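Side-chain contacts in indole-3-pyruvate decarboxylase (Azospirillum brasilense, PDB 2NXW), which catalyses the thiamine diphosphate- and metal-dependent decarboxylation of indole-3-pyruvate to indole-3-acetaldehyde and carbon dioxide, a step of auxin biosynthesis: residues Leu48-Val53 and Leu181-Asn186; Pro69-Ala74 and Gly86-Thr91. All coordinates share one frame; numbering follows the deposited sequence.

Contact 1 of 2, residues Leu48-Val53 and Leu181-Asn186; sequences LPFFKV and LEIPRN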
loop_
_atom_site.group_PDB
_atom_site.type_symbol
_atom_site.label_atom_id
_atom_site.label_comp_id
_atom_site.label_asym_id
_atom_site.label_seq_id
_atom_site.Cartn_x
_atom_site.Cartn_y
_atom_site.Cartn_z
ATOM N N LEU A 48 11.400 19.760 27.546
ATOM C CA LEU A 48 11.599 20.506 28.792
ATOM C C LEU A 48 11.192 21.982 28.718
ATOM O O LEU A 48 10.493 22.473 29.603
ATOM C CB LEU A 48 13.040 20.352 29.286
ATOM C CG LEU A 48 13.303 19.020 29.997
ATOM C CD1 LEU A 48 14.780 18.872 30.310
ATOM C CD2 LEU A 48 12.482 18.958 31.275
ATOM N N PRO A 49 11.621 22.704 27.673
ATOM C CA PRO A 49 11.233 24.117 27.583
ATOM C C PRO A 49 9.714 24.320 27.571
ATOM O O PRO A 49 9.198 25.256 28.184
ATOM C CB PRO A 49 11.893 24.568 26.282
ATOM C CG PRO A 49 13.157 23.746 26.264
ATOM C CD PRO A 49 12.644 22.373 26.660
ATOM N N PHE A 50 8.996 23.444 26.872
ATOM C CA PHE A 50 7.543 23.542 26.804
ATOM C C PHE A 50 6.906 23.278 28.174
ATOM O O PHE A 50 5.992 23.990 28.590
ATOM C CB PHE A 50 6.982 22.551 25.773
ATOM C CG PHE A 50 5.488 22.577 25.665
ATOM C CD1 PHE A 50 4.840 23.631 25.033
ATOM C CD2 PHE A 50 4.725 21.560 26.228
ATOM C CE1 PHE A 50 3.444 23.679 24.961
ATOM C CE2 PHE A 50 3.343 21.595 26.163
ATOM C CZ PHE A 50 2.696 22.652 25.533
ATOM N N PHE A 51 7.385 22.255 28.881
ATOM C CA PHE A 51 6.819 21.958 30.187
ATOM C C PHE A 51 7.108 23.085 31.177
ATOM O O PHE A 51 6.312 23.325 32.081
ATOM C CB PHE A 51 7.347 20.618 30.720
ATOM C CG PHE A 51 6.575 19.416 30.233
ATOM C CD1 PHE A 51 6.569 19.076 28.881
ATOM C CD2 PHE A 51 5.868 18.622 31.134
ATOM C CE1 PHE A 51 5.871 17.955 28.432
ATOM C CE2 PHE A 51 5.161 17.495 30.693
ATOM C CZ PHE A 51 5.167 17.166 29.342
ATOM N N LYS A 52 8.231 23.778 30.984
ATOM C CA LYS A 52 8.608 24.897 31.851
ATOM C C LYS A 52 7.575 26.002 31.696
ATOM O O LYS A 52 7.117 26.569 32.686
ATOM C CB LYS A 52 9.993 25.429 31.476
ATOM C CG LYS A 52 10.413 26.678 32.262
ATOM C CD LYS A 52 11.838 27.080 31.920
ATOM C CE LYS A 52 12.229 28.376 32.630
ATOM N NZ LYS A 52 13.651 28.732 32.377
ATOM N N VAL A 53 7.201 26.309 30.458
ATOM C CA VAL A 53 6.196 27.340 30.229
ATOM C C VAL A 53 4.870 26.909 30.847
ATOM O O VAL A 53 4.193 27.689 31.510
ATOM C CB VAL A 53 5.994 27.617 28.723
ATOM C CG1 VAL A 53 4.822 28.579 28.512
ATOM C CG2 VAL A 53 7.273 28.209 28.129
ATOM N N LEU A 181 0.546 18.131 17.077
ATOM C CA LEU A 181 1.331 19.358 16.988
ATOM C C LEU A 181 2.743 19.031 17.443
ATOM O O LEU A 181 2.944 18.517 18.541
ATOM C CB LEU A 181 0.746 20.458 17.883
ATOM C CG LEU A 181 -0.615 21.001 17.438
ATOM C CD1 LEU A 181 -1.165 21.973 18.485
ATOM C CD2 LEU A 181 -0.464 21.705 16.081
ATOM N N GLU A 182 3.720 19.331 16.591
ATOM C CA GLU A 182 5.123 19.067 16.874
ATOM C C GLU A 182 5.788 20.431 17.054
ATOM O O GLU A 182 5.696 21.289 16.175
ATOM C CB GLU A 182 5.706 18.298 15.681
ATOM C CG GLU A 182 7.096 17.748 15.838
ATOM C CD GLU A 182 7.466 16.869 14.659
ATOM O OE1 GLU A 182 6.991 15.712 14.594
ATOM O OE2 GLU A 182 8.221 17.342 13.784
ATOM N N ILE A 183 6.441 20.639 18.192
ATOM C CA ILE A 183 7.073 21.924 18.480
ATOM C C ILE A 183 8.583 21.842 18.709
ATOM O O ILE A 183 9.033 21.350 19.744
ATOM C CB ILE A 183 6.442 22.582 19.736
ATOM C CG1 ILE A 183 4.915 22.620 19.602
ATOM C CG2 ILE A 183 6.990 23.995 19.916
ATOM C CD1 ILE A 183 4.207 23.227 20.804
ATOM N N PRO A 184 9.389 22.312 17.734
ATOM C CA PRO A 184 10.850 22.286 17.879
ATOM C C PRO A 184 11.167 23.033 19.186
ATOM O O PRO A 184 10.578 24.078 19.459
ATOM C CB PRO A 184 11.325 23.044 16.640
ATOM C CG PRO A 184 10.279 22.694 15.614
ATOM C CD PRO A 184 8.990 22.814 16.405
ATOM N N ARG A 185 12.095 22.531 19.989
ATOM C CA ARG A 185 12.345 23.195 21.262
ATOM C C ARG A 185 12.799 24.653 21.211
ATOM O O ARG A 185 12.559 25.395 22.163
ATOM C CB ARG A 185 13.305 22.373 22.123
ATOM C CG ARG A 185 14.639 22.059 21.511
ATOM C CD ARG A 185 15.502 21.406 22.568
ATOM N NE ARG A 185 16.696 20.788 22.011
ATOM C CZ ARG A 185 17.536 20.037 22.712
ATOM N NH1 ARG A 185 17.310 19.816 24.001
ATOM N NH2 ARG A 185 18.594 19.498 22.122
ATOM N N ASN A 186 13.427 25.073 20.117
ATOM C CA ASN A 186 13.874 26.466 20.014
ATOM C C ASN A 186 12.737 27.411 19.618
ATOM O O ASN A 186 12.924 28.632 19.559
ATOM C CB ASN A 186 15.044 26.590 19.018
ATOM C CG ASN A 186 14.641 26.264 17.588
ATOM O OD1 ASN A 186 13.899 25.311 17.340
ATOM N ND2 ASN A 186 15.150 27.045 16.633
#
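In the N-terminal thiamine-diphosphate-binding domain, Pro49 and Phe50, in the first turn of helix 48-57, pack on Ile183 and Arg185 at the C-terminal end of strand 179-184 of the parallel sheet. The aromatic ring makes the deeper contact: Phe50 CE1 lies 4.3 Å from Ile183 CD1. Phe50 carries CG anti to its backbone nitrogen (chi1 179°), which sends the ring from the helix towards the sheet, while the extended CG1-CD1 arm of Ile183 (chi2 179°) reaches out to meet it obliquely. Both are large apolar groups, well suited to this buried layer, where Ile116 of strand 113-119 touches each of them and helix 23-33 adds Ala24 beside Phe50 and Leu27 beside Ile183.

Nearer the surface, the ring of Pro49 rests on the backbone and the first side-chain carbon of Arg185, with Pro49 CB 4.3 Å from Arg185 O and Pro49 CG 4.4 Å from Arg185 CB. Proline fits the first turn of a helix, where no amide hydrogen is required. Only the aliphatic root of Arg185 is used here; its NE is paired in a salt bridge with Glu124. Lys52 of the same helix instead forms a salt bridge with Glu488 of the second subunit. Helix-on-sheet packing of this kind is typical of the layered alpha/beta fold of thiamine diphosphate enzymes.

Contact 2 of 2, residues Pro69-Ala74 and Gly86-Thr91; sequences PAVGFA and GVAAVT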
loop_
_atom_site.group_PDB
_atom_site.type_symbol
_atom_site.label_atom_id
_atom_site.label_comp_id
_atom_site.label_asym_id
_atom_site.label_seq_id
_atom_site.Cartn_x
_atom_site.Cartn_y
_atom_site.Cartn_z
ATOM N N PRO A 69 1.146 5.695 27.994
ATOM C CA PRO A 69 -0.203 5.225 27.654
ATOM C C PRO A 69 -1.233 5.952 28.520
ATOM O O PRO A 69 -2.273 6.396 28.019
ATOM C CB PRO A 69 -0.135 3.726 27.970
ATOM C CG PRO A 69 1.266 3.383 27.567
ATOM C CD PRO A 69 2.067 4.554 28.171
ATOM N N ALA A 70 -0.919 6.101 29.810
ATOM C CA ALA A 70 -1.818 6.782 30.740
ATOM C C ALA A 70 -2.000 8.267 30.401
ATOM O O ALA A 70 -3.062 8.829 30.638
ATOM C CB ALA A 70 -1.300 6.621 32.164
ATOM N N VAL A 71 -0.963 8.904 29.865
ATOM C CA VAL A 71 -1.092 10.315 29.480
ATOM C C VAL A 71 -2.171 10.423 28.403
ATOM O O VAL A 71 -3.071 11.269 28.470
ATOM C CB VAL A 71 0.240 10.852 28.926
ATOM C CG1 VAL A 71 0.049 12.244 28.304
ATOM C CG2 VAL A 71 1.272 10.920 30.060
ATOM N N GLY A 72 -2.092 9.537 27.410
ATOM C CA GLY A 72 -3.061 9.539 26.330
ATOM C C GLY A 72 -4.463 9.172 26.782
ATOM O O GLY A 72 -5.441 9.831 26.411
ATOM N N PHE A 73 -4.573 8.122 27.593
ATOM C CA PHE A 73 -5.879 7.698 28.085
ATOM C C PHE A 73 -6.530 8.758 28.983
ATOM O O PHE A 73 -7.745 8.967 28.921
ATOM C CB PHE A 73 -5.758 6.390 28.881
ATOM C CG PHE A 73 -5.362 5.179 28.053
ATOM C CD1 PHE A 73 -5.963 4.918 26.817
ATOM C CD2 PHE A 73 -4.443 4.258 28.558
ATOM C CE1 PHE A 73 -5.651 3.748 26.100
ATOM C CE2 PHE A 73 -4.129 3.088 27.857
ATOM C CZ PHE A 73 -4.732 2.832 26.629
ATOM N N ALA A 74 -5.723 9.400 29.830
ATOM C CA ALA A 74 -6.229 10.428 30.733
ATOM C C ALA A 74 -6.718 11.626 29.925
ATOM O O ALA A 74 -7.784 12.158 30.209
ATOM C CB ALA A 74 -5.135 10.859 31.700
ATOM N N GLY A 86 -8.958 17.383 24.707
ATOM C CA GLY A 86 -8.081 16.775 25.692
ATOM C C GLY A 86 -6.670 17.189 25.295
ATOM O O GLY A 86 -6.430 17.481 24.123
ATOM N N VAL A 87 -5.735 17.226 26.243
ATOM C CA VAL A 87 -4.370 17.639 25.920
ATOM C C VAL A 87 -3.355 16.680 26.511
ATOM O O VAL A 87 -3.304 16.466 27.727
ATOM C CB VAL A 87 -4.086 19.084 26.416
ATOM C CG1 VAL A 87 -2.750 19.571 25.857
ATOM C CG2 VAL A 87 -5.216 20.013 25.978
ATOM N N ALA A 88 -2.531 16.121 25.628
ATOM C CA ALA A 88 -1.515 15.147 25.999
ATOM C C ALA A 88 -0.166 15.601 25.475
ATOM O O ALA A 88 0.028 15.689 24.256
ATOM C CB ALA A 88 -1.874 13.790 25.404
ATOM N N ALA A 89 0.755 15.870 26.394
ATOM C CA ALA A 89 2.093 16.352 26.050
ATOM C C ALA A 89 3.170 15.306 26.281
ATOM O O ALA A 89 3.279 14.736 27.368
ATOM C CB ALA A 89 2.412 17.624 26.861
ATOM N N VAL A 90 3.978 15.088 25.246
ATOM C CA VAL A 90 5.044 14.102 25.276
ATOM C C VAL A 90 6.354 14.627 24.704
ATOM O O VAL A 90 6.421 15.740 24.161
ATOM C CB VAL A 90 4.643 12.842 24.473
ATOM C CG1 VAL A 90 3.437 12.161 25.141
ATOM C CG2 VAL A 90 4.323 13.219 23.034
ATOM N N THR A 91 7.400 13.829 24.828
ATOM C CA THR A 91 8.689 14.219 24.291
ATOM C C THR A 91 8.935 13.426 23.013
ATOM O O THR A 91 8.305 12.395 22.768
ATOM C CB THR A 91 9.813 13.995 25.318
ATOM O OG1 THR A 91 11.009 14.643 24.857
ATOM C CG2 THR A 91 10.072 12.500 25.528
#
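Val71 and Ala88 meet through purely apolar packing. One branch of the valine does the work: Val71 CG1 lies 3.8 Å from Ala88 CB and 4.0 Å from Ala88 CA, and it also approaches the strand backbone at Ala89 N, 4.2 Å away. A chi1 of 170° places CG1 anti to the backbone nitrogen and turns it onto the strand. Alanine suits the strand here because its methyl is short enough to let the helix backbone come near, with Ala88 CB 4.1 Å from Val71 O, while beta-branched valine reaches across from the helix side.

The packing belongs to a beta-alpha-beta crossover: helix 68-82 carries the chain from edge strand 62-64 over strand 39-41 to strand 86-90, and Val71 touches Phe40 and Ile42 on the way.

Backbone hydrogen bonds hold each partner in shape. Phe73 N bonds to Pro69 O within the helix, while Ala88 is bonded to Val114 and Ile116 of strand 113-119.

As for the cofactor, Glu68, a residue of the thiamine diphosphate pocket three positions earlier in the helix, brings its side chain to about 5 Å from that of Val71, measured between nearest atoms.

How the contacts relate
The two contacts, with centres 15 Å apart, use opposite faces of the same six-stranded parallel sheet. Helix 48-57 lies over one face and helix 68-82 over the other, with strand 86-90 between them. Ala88 and Ala89, adjacent on that strand, point to opposite sides: Ala89 CB is 4.1 Å from Phe50 CE2, so the two contacts meet at strand 86-90, whose other face takes up Val71. Phe51 CZ, in turn, packs 3.7 Å from Ala89 O. Along the chain, both segments of contact 2 fall between the two segments of contact 1. Together they join both helical layers to the sheet of the domain that supplies Glu68 to the cofactor pocket.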